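Local atomic coordinates of diheme cytochrome c (Shewanella baltica, PDB entry 3U99), a protein that binds two covalently attached c-type hemes in a cytochrome c fold and probably carries electrons in its bacterial host. Residues C22-A25 / Y26-N29; R37-T40 / A41-N45; A51-D54 / P55-A59. All coordinates share one frame; numbering follows the deposited sequence.

Contact 1 (C22-A25 / Y26-N29); sequences CHMA and YPAN. With HEC (heme c), chain C.
The first torsions of H23 and Y26 bring their rings together. H23 sets CG between its backbone N and carbonyl carbon (chi1 53°), and Y26 turns CG anti to its own carbonyl carbon (chi1 -62°). Y26 CE2 then lies over one face of the imidazole, 3.3 Å from H23 ND1. The two planes meet obliquely, inclined by 34°. The M24 carbonyl fixes the imidazole's rotation: H23 ND1 donates to M24 O at 2.7 Å, nearly straight and in the ring plane. That bond probably makes H23 a stronger donor to the iron, which H23 NE2 binds at 2.0 Å. C22 SG is joined to heme CAC by a thioether. This is the end of a CXXCH heme c motif, with C19 as the other cysteine and H46 as the second axial ligand. The M24 side chain runs across that of Y26 at about a right angle, CG 3.9 Å from Y26 CE1, with its sulfur in an oblique Met-aromatic contact. M24 CE continues to P27 CD. Y26 OH passes heme CBA and is hydrogen-bonded to S119 O. A leucine in place of Y26 would probably leave S119 O without this partner and uncover one face of the axial histidine.

Contact 2 (R37-T40 / A41-N45); sequences RAIT and ANLEN. With HEC (heme c), chain C.
I39 and L43 cross at a slant beside the heme edge. I39 CG2 touches L43 CD2 at 4.0 Å, and the same L43 methyl lies against I39 O. Each side chain also reaches the heme with a methyl. I39 CD1 packs on heme CMA at 3.7 Å. Both L43 methyls, CD1 and CD2, rest against heme CBB, the end of a thioether-bearing side group. L43 is placed there by CG standing anti to its carbonyl carbon (chi1 -72°), which also leaves CG against T40 CA.

The backbone behind these residues is the C-terminal end of helix 33-40. One direct bond crosses here, from A41 N to R37 O at 2.9 Å, bent to 138° at the hydrogen. The next three carbonyls turn to water. One water donates to A38 O and to N42 OD1. A second donates to I39 O at 2.8 Å and only weakly to N42 O. A third donates to T40 O and accepts from L43 N. The chain then makes a type I beta turn from N42 to N45, closed by N45 N on N42 O. Across it N42 ND2 gives a straight 2.7 Å bond to E44 OE2, in the amide plane and on the syn side of the carboxylate.

Further out, the bond of T40 OG1 to E62 OE1 ties the helix end to helix 55-67; OG1 also bonds W36 O, within its own helix. I39 also touches H46, an axial ligand of this heme. The contact therefore has two chemistries: apolar methyls face the porphyrin edge, while water takes up helix-end carbonyls that have lost their regular backbone partners.

Contact 3 (A51-D54 / P55-A59); sequences ASLD and PQVTA. With HEC (heme c), chain C.
D54 O is gripped twice by T58. The backbone N of T58 donates to it at 2.9 Å, nearly straight on to the carbonyl. T58 OG1 donates at the same length but from above the carbonyl plane, 54° out of it. The hydroxyl gets there because OG1 is anti to the T58 carbonyl carbon (chi1 -58°), turned back toward the start of the helix. A water donates to T58 OG1 at 2.8 Å and accepts from L53 N, so the hydroxyl also links the helix to the incoming loop.

This is the N-terminus of helix 55-67. D54 occupies the N-cap position, though its carboxylate makes no capping bond, and P55 opens the first turn. A59 N bonds P55 O in the next step of the helix.

L53 points toward the helix. The L53 and V57 side chains cross at about a right angle, with L53 CD1 3.9 Å from V57 CG1, and L53 CB lies against T58 OG1. L53 and V57 both also touch E18 of helix 13-19. Earlier in the loop, A51 CB packs on the heme, 3.7 Å from C2C.

The first helical carbonyl bond is thus reinforced by a side-chain hydroxyl. The start of the helix is held by T58 and a water bridge, with the L53 and V57 methyls beside them, rather than by a side-chain cap from D54.

The contacts follow one another along the chain, all in the part that surrounds one heme. Contact 1 lies near the middle of the protein, about 4 Å from its centre, in the loop between helices 13-19 and 33-40. Contacts 2 and 3 lie toward the outside, with centres about 15 and 16 Å from that of contact 1 and their nearest atoms about 7 Å from those of contact 1. Their own centres are about 10 Å apart, and they do touch: L43 O and A51 N are 2.8 Å apart, a probable hydrogen bond. Contact 2 ends helix 33-40 and contact 3 begins helix 55-67. The loop between these helices carries H46, which I39 of contact 2 and A51 of contact 3 both touch.

Contact 1 (C22-A25 / Y26-N29)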
# COMPACT_ATOMS: atom_id res chain seq x y z
N CYS A 22 -5.66 -6.59 -6.61
CA CYS A 22 -5.52 -7.64 -5.62
C CYS A 22 -5.53 -7.13 -4.19
O CYS A 22 -5.74 -7.83 -3.20
CB CYS A 22 -4.17 -8.34 -5.82
SG CYS A 22 -4.11 -9.22 -7.42
N HIS A 23 -5.22 -5.86 -3.99
CA HIS A 23 -5.14 -5.10 -2.77
C HIS A 23 -5.44 -3.65 -3.14
O HIS A 23 -5.56 -3.30 -4.30
CB HIS A 23 -3.76 -5.21 -2.12
CG HIS A 23 -2.58 -4.89 -2.98
ND1 HIS A 23 -2.28 -3.65 -3.45
CD2 HIS A 23 -1.66 -5.72 -3.43
CE1 HIS A 23 -1.16 -3.74 -4.17
NE2 HIS A 23 -0.75 -4.99 -4.18
N MET A 24 -5.60 -2.82 -2.15
CA MET A 24 -5.86 -1.38 -2.39
C MET A 24 -4.69 -0.81 -3.16
O MET A 24 -3.54 -1.25 -3.08
CB MET A 24 -5.95 -0.64 -1.05
CG MET A 24 -4.74 -0.80 -0.13
SD MET A 24 -4.70 0.54 1.10
CE MET A 24 -4.18 1.89 0.11
N ALA A 25 -5.00 0.26 -3.88
CA ALA A 25 -3.99 0.98 -4.61
C ALA A 25 -3.24 1.90 -3.67
O ALA A 25 -3.73 2.93 -3.20
CB ALA A 25 -4.59 1.75 -5.77
N TYR A 26 -2.00 1.52 -3.37
CA TYR A 26 -1.18 2.28 -2.44
C TYR A 26 -0.82 3.65 -3.00
O TYR A 26 -0.31 3.74 -4.12
CB TYR A 26 0.11 1.56 -2.12
CG TYR A 26 -0.13 0.23 -1.43
CD1 TYR A 26 -0.68 0.20 -0.14
CD2 TYR A 26 0.14 -0.97 -2.03
CE1 TYR A 26 -0.92 -1.01 0.48
CE2 TYR A 26 -0.08 -2.18 -1.41
CZ TYR A 26 -0.62 -2.19 -0.13
OH TYR A 26 -0.84 -3.43 0.41
N PRO A 27 -1.07 4.74 -2.32
CA PRO A 27 -0.61 6.05 -2.81
C PRO A 27 0.87 6.04 -3.15
O PRO A 27 1.71 5.49 -2.42
CB PRO A 27 -0.91 6.99 -1.64
CG PRO A 27 -2.15 6.36 -1.01
CD PRO A 27 -1.91 4.87 -1.11
N ALA A 28 1.20 6.68 -4.25
CA ALA A 28 2.59 6.74 -4.72
C ALA A 28 3.52 7.36 -3.71
O ALA A 28 4.73 7.05 -3.68
CB ALA A 28 2.68 7.55 -5.99
N ASN A 29 3.05 8.29 -2.87
CA ASN A 29 3.92 8.99 -1.94
C ASN A 29 4.29 8.19 -0.69
O ASN A 29 4.98 8.74 0.19
CB ASN A 29 3.41 10.38 -1.60
CG ASN A 29 2.18 10.39 -0.77
OD1 ASN A 29 1.77 9.34 -0.30
ND2 ASN A 29 1.61 11.59 -0.69
FE HEC C . 0.95 -5.75 -5.03
CHA HEC C . 2.04 -6.36 -1.92
CHB HEC C . 2.46 -2.70 -4.99
CHC HEC C . -0.29 -5.11 -8.10
CHD HEC C . -0.40 -8.87 -5.13
NA HEC C . 2.05 -4.71 -3.70
C1A HEC C . 2.38 -5.13 -2.42
C2A HEC C . 3.10 -4.07 -1.73
C3A HEC C . 3.19 -3.04 -2.61
C4A HEC C . 2.56 -3.48 -3.85
CMA HEC C . 3.87 -1.72 -2.38
CAA HEC C . 3.60 -4.20 -0.35
CBA HEC C . 2.52 -3.94 0.68
CGA HEC C . 3.13 -3.90 2.08
O1A HEC C . 3.86 -2.91 2.36
O2A HEC C . 2.93 -4.82 2.90
NB HEC C . 1.09 -4.20 -6.32
C1B HEC C . 1.80 -3.03 -6.14
C2B HEC C . 1.76 -2.28 -7.38
C3B HEC C . 1.00 -2.96 -8.26
C4B HEC C . 0.55 -4.13 -7.60
CMB HEC C . 2.48 -0.95 -7.54
CAB HEC C . 0.66 -2.66 -9.71
CBB HEC C . 1.94 -2.65 -10.56
NC HEC C . -0.16 -6.77 -6.35
C1C HEC C . -0.63 -6.32 -7.54
C2C HEC C . -1.45 -7.27 -8.20
C3C HEC C . -1.48 -8.32 -7.36
C4C HEC C . -0.65 -8.05 -6.25
CMC HEC C . -2.22 -7.02 -9.51
CAC HEC C . -2.28 -9.59 -7.54
CBC HEC C . -2.02 -10.39 -8.81
ND HEC C . 0.90 -7.31 -3.79
C1D HEC C . 0.32 -8.52 -4.05
C2D HEC C . 0.52 -9.41 -2.89
C3D HEC C . 1.20 -8.70 -1.97
C4D HEC C . 1.38 -7.39 -2.54
CMD HEC C . 0.18 -10.88 -2.80
CAD HEC C . 1.63 -9.21 -0.63
CBD HEC C . 0.59 -8.90 0.50
CGD HEC C . 1.04 -9.58 1.79
O1D HEC C . -0.01 -9.48 2.64
O2D HEC C . 2.33 -9.44 2.05

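Contact 2 (R37-T40 / A41-N45)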
# COMPACT_ATOMS: atom_id res chain seq x y z
N ARG A 37 10.67 1.50 -8.32
CA ARG A 37 11.29 0.84 -9.46
C ARG A 37 11.69 -0.59 -9.15
O ARG A 37 11.63 -1.46 -10.01
CB ARG A 37 12.52 1.65 -9.89
CG ARG A 37 12.21 2.95 -10.61
CD ARG A 37 13.43 3.51 -11.33
NE ARG A 37 14.42 4.00 -10.37
CZ ARG A 37 14.57 5.23 -9.92
NH1 ARG A 37 13.77 6.23 -10.31
NH2 ARG A 37 15.52 5.54 -9.04
N ALA A 38 12.09 -0.83 -7.87
CA ALA A 38 12.44 -2.20 -7.53
C ALA A 38 11.22 -3.09 -7.65
O ALA A 38 11.31 -4.28 -7.99
CB ALA A 38 13.04 -2.18 -6.13
N ILE A 39 10.02 -2.60 -7.38
CA ILE A 39 8.79 -3.37 -7.52
C ILE A 39 8.39 -3.54 -8.95
O ILE A 39 8.09 -4.65 -9.42
CB ILE A 39 7.67 -2.68 -6.66
CG1 ILE A 39 7.97 -2.84 -5.18
CG2 ILE A 39 6.31 -3.25 -7.02
CD1 ILE A 39 7.10 -2.15 -4.18
N THR A 40 8.42 -2.46 -9.75
CA THR A 40 7.90 -2.55 -11.11
C THR A 40 8.89 -3.20 -12.06
O THR A 40 8.49 -3.55 -13.19
CB THR A 40 7.48 -1.16 -11.65
OG1 THR A 40 8.59 -0.27 -11.55
CG2 THR A 40 6.40 -0.52 -10.80
N ALA A 41 10.15 -3.37 -11.70
CA ALA A 41 11.13 -4.04 -12.58
C ALA A 41 10.82 -5.50 -12.77
O ALA A 41 11.18 -6.03 -13.83
CB ALA A 41 12.51 -3.87 -11.93
N ASN A 42 10.18 -6.15 -11.79
CA ASN A 42 9.95 -7.60 -11.89
C ASN A 42 8.59 -7.92 -11.29
O ASN A 42 8.47 -8.66 -10.31
CB ASN A 42 11.03 -8.49 -11.22
CG ASN A 42 12.32 -8.43 -12.03
OD1 ASN A 42 13.16 -7.66 -11.59
ND2 ASN A 42 12.44 -9.16 -13.13
N LEU A 43 7.54 -7.36 -11.86
CA LEU A 43 6.19 -7.59 -11.35
C LEU A 43 5.78 -9.04 -11.43
O LEU A 43 4.86 -9.47 -10.73
CB LEU A 43 5.14 -6.75 -12.10
CG LEU A 43 5.18 -5.26 -11.76
CD1 LEU A 43 4.31 -4.46 -12.69
CD2 LEU A 43 4.77 -5.02 -10.30
N GLU A 44 6.48 -9.87 -12.22
CA GLU A 44 6.15 -11.27 -12.32
C GLU A 44 6.51 -11.97 -11.03
O GLU A 44 5.97 -13.07 -10.77
CB GLU A 44 6.84 -11.91 -13.55
CG GLU A 44 8.34 -12.04 -13.35
CD GLU A 44 9.10 -10.76 -13.75
OE1 GLU A 44 8.42 -9.78 -14.17
OE2 GLU A 44 10.36 -10.78 -13.64
N ASN A 45 7.34 -11.48 -10.22
CA ASN A 45 7.76 -11.99 -8.93
C ASN A 45 7.31 -10.99 -7.86
O ASN A 45 8.10 -10.17 -7.45
CB ASN A 45 9.26 -12.23 -8.95
CG ASN A 45 9.74 -12.84 -7.66
OD1 ASN A 45 8.99 -13.33 -6.82
ND2 ASN A 45 11.02 -12.73 -7.39
FE HEC C . 0.95 -5.75 -5.03
CHA HEC C . 2.04 -6.36 -1.92
CHB HEC C . 2.46 -2.70 -4.99
CHC HEC C . -0.29 -5.11 -8.10
CHD HEC C . -0.40 -8.87 -5.13
NA HEC C . 2.05 -4.71 -3.70
C1A HEC C . 2.38 -5.13 -2.42
C2A HEC C . 3.10 -4.07 -1.73
C3A HEC C . 3.19 -3.04 -2.61
C4A HEC C . 2.56 -3.48 -3.85
CMA HEC C . 3.87 -1.72 -2.38
CAA HEC C . 3.60 -4.20 -0.35
CBA HEC C . 2.52 -3.94 0.68
CGA HEC C . 3.13 -3.90 2.08
O1A HEC C . 3.86 -2.91 2.36
O2A HEC C . 2.93 -4.82 2.90
NB HEC C . 1.09 -4.20 -6.32
C1B HEC C . 1.80 -3.03 -6.14
C2B HEC C . 1.76 -2.28 -7.38
C3B HEC C . 1.00 -2.96 -8.26
C4B HEC C . 0.55 -4.13 -7.60
CMB HEC C . 2.48 -0.95 -7.54
CAB HEC C . 0.66 -2.66 -9.71
CBB HEC C . 1.94 -2.65 -10.56
NC HEC C . -0.16 -6.77 -6.35
C1C HEC C . -0.63 -6.32 -7.54
C2C HEC C . -1.45 -7.27 -8.20
C3C HEC C . -1.48 -8.32 -7.36
C4C HEC C . -0.65 -8.05 -6.25
CMC HEC C . -2.22 -7.02 -9.51
CAC HEC C . -2.28 -9.59 -7.54
CBC HEC C . -2.02 -10.39 -8.81
ND HEC C . 0.90 -7.31 -3.79
C1D HEC C . 0.32 -8.52 -4.05
C2D HEC C . 0.52 -9.41 -2.89
C3D HEC C . 1.20 -8.70 -1.97
C4D HEC C . 1.38 -7.39 -2.54
CMD HEC C . 0.18 -10.88 -2.80
CAD HEC C . 1.63 -9.21 -0.63
CBD HEC C . 0.59 -8.90 0.50
CGD HEC C . 1.04 -9.58 1.79
O1D HEC C . -0.01 -9.48 2.64
O2D HEC C . 2.33 -9.44 2.05
O HOH W 1 13.24 -5.98 -9.14
O HOH W 2 7.19 -6.76 -7.88
O HOH W 3 7.49 -5.76 -14.33

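Contact 3 (A51-D54 / P55-A59)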
# COMPACT_ATOMS: atom_id res chain seq x y z
N ALA A 51 2.17 -10.18 -10.73
CA ALA A 51 1.48 -8.94 -11.02
C ALA A 51 1.89 -8.40 -12.38
O ALA A 51 1.66 -7.24 -12.66
CB ALA A 51 1.76 -7.93 -9.90
N SER A 52 2.50 -9.27 -13.20
CA SER A 52 2.96 -8.76 -14.51
C SER A 52 1.86 -8.17 -15.35
O SER A 52 0.72 -8.68 -15.36
CB SER A 52 3.67 -9.90 -15.25
OG SER A 52 4.16 -9.59 -16.50
N LEU A 53 2.25 -7.12 -16.06
CA LEU A 53 1.41 -6.37 -16.98
C LEU A 53 2.08 -6.31 -18.35
O LEU A 53 3.28 -6.56 -18.46
CB LEU A 53 1.16 -4.97 -16.45
CG LEU A 53 0.61 -4.87 -15.02
CD1 LEU A 53 0.59 -3.44 -14.50
CD2 LEU A 53 -0.79 -5.47 -14.98
N ASP A 54 1.30 -5.90 -19.35
CA ASP A 54 1.86 -5.71 -20.67
C ASP A 54 2.92 -4.63 -20.54
O ASP A 54 2.85 -3.74 -19.68
CB ASP A 54 0.78 -5.35 -21.64
CG ASP A 54 -0.10 -6.51 -22.10
OD1 ASP A 54 0.36 -7.67 -21.88
OD2 ASP A 54 -1.22 -6.33 -22.68
N PRO A 55 3.95 -4.63 -21.39
CA PRO A 55 5.08 -3.71 -21.18
C PRO A 55 4.69 -2.24 -21.22
O PRO A 55 5.23 -1.49 -20.41
CB PRO A 55 6.06 -4.04 -22.29
CG PRO A 55 5.40 -5.09 -23.08
CD PRO A 55 4.11 -5.56 -22.51
N GLN A 56 3.82 -1.77 -22.12
CA GLN A 56 3.53 -0.34 -22.19
C GLN A 56 2.70 0.10 -20.97
O GLN A 56 2.89 1.22 -20.51
CB GLN A 56 2.90 0.02 -23.54
CG GLN A 56 3.88 -0.29 -24.69
CD GLN A 56 3.38 0.04 -26.06
OE1 GLN A 56 2.21 0.53 -26.06
NE2 GLN A 56 4.23 -0.17 -27.08
N VAL A 57 1.83 -0.76 -20.46
CA VAL A 57 1.13 -0.47 -19.22
C VAL A 57 2.12 -0.41 -18.05
O VAL A 57 2.08 0.52 -17.25
CB VAL A 57 0.07 -1.55 -18.96
CG1 VAL A 57 -0.58 -1.34 -17.59
CG2 VAL A 57 -1.05 -1.56 -20.02
N THR A 58 3.05 -1.37 -17.99
CA THR A 58 4.09 -1.36 -16.97
C THR A 58 4.83 -0.03 -16.97
O THR A 58 5.11 0.58 -15.94
CB THR A 58 5.05 -2.52 -17.20
OG1 THR A 58 4.30 -3.76 -17.16
CG2 THR A 58 6.06 -2.71 -16.07
N ALA A 59 5.18 0.42 -18.15
CA ALA A 59 5.99 1.62 -18.27
C ALA A 59 5.20 2.82 -17.78
O ALA A 59 5.75 3.69 -17.10
CB ALA A 59 6.42 1.85 -19.71
FE HEC C . 0.95 -5.75 -5.03
CHA HEC C . 2.04 -6.36 -1.92
CHB HEC C . 2.46 -2.70 -4.99
CHC HEC C . -0.29 -5.11 -8.10
CHD HEC C . -0.40 -8.87 -5.13
NA HEC C . 2.05 -4.71 -3.70
C1A HEC C . 2.38 -5.13 -2.42
C2A HEC C . 3.10 -4.07 -1.73
C3A HEC C . 3.19 -3.04 -2.61
C4A HEC C . 2.56 -3.48 -3.85
CMA HEC C . 3.87 -1.72 -2.38
CAA HEC C . 3.60 -4.20 -0.35
CBA HEC C . 2.52 -3.94 0.68
CGA HEC C . 3.13 -3.90 2.08
O1A HEC C . 3.86 -2.91 2.36
O2A HEC C . 2.93 -4.82 2.90
NB HEC C . 1.09 -4.20 -6.32
C1B HEC C . 1.80 -3.03 -6.14
C2B HEC C . 1.76 -2.28 -7.38
C3B HEC C . 1.00 -2.96 -8.26
C4B HEC C . 0.55 -4.13 -7.60
CMB HEC C . 2.48 -0.95 -7.54
CAB HEC C . 0.66 -2.66 -9.71
CBB HEC C . 1.94 -2.65 -10.56
NC HEC C . -0.16 -6.77 -6.35
C1C HEC C . -0.63 -6.32 -7.54
C2C HEC C . -1.45 -7.27 -8.20
C3C HEC C . -1.48 -8.32 -7.36
C4C HEC C . -0.65 -8.05 -6.25
CMC HEC C . -2.22 -7.02 -9.51
CAC HEC C . -2.28 -9.59 -7.54
CBC HEC C . -2.02 -10.39 -8.81
ND HEC C . 0.90 -7.31 -3.79
C1D HEC C . 0.32 -8.52 -4.05
C2D HEC C . 0.52 -9.41 -2.89
C3D HEC C . 1.20 -8.70 -1.97
C4D HEC C . 1.38 -7.39 -2.54
CMD HEC C . 0.18 -10.88 -2.80
CAD HEC C . 1.63 -9.21 -0.63
CBD HEC C . 0.59 -8.90 0.50
CGD HEC C . 1.04 -9.58 1.79
O1D HEC C . -0.01 -9.48 2.64
O2D HEC C . 2.33 -9.44 2.05
O HOH W 4 5.15 -6.14 -15.95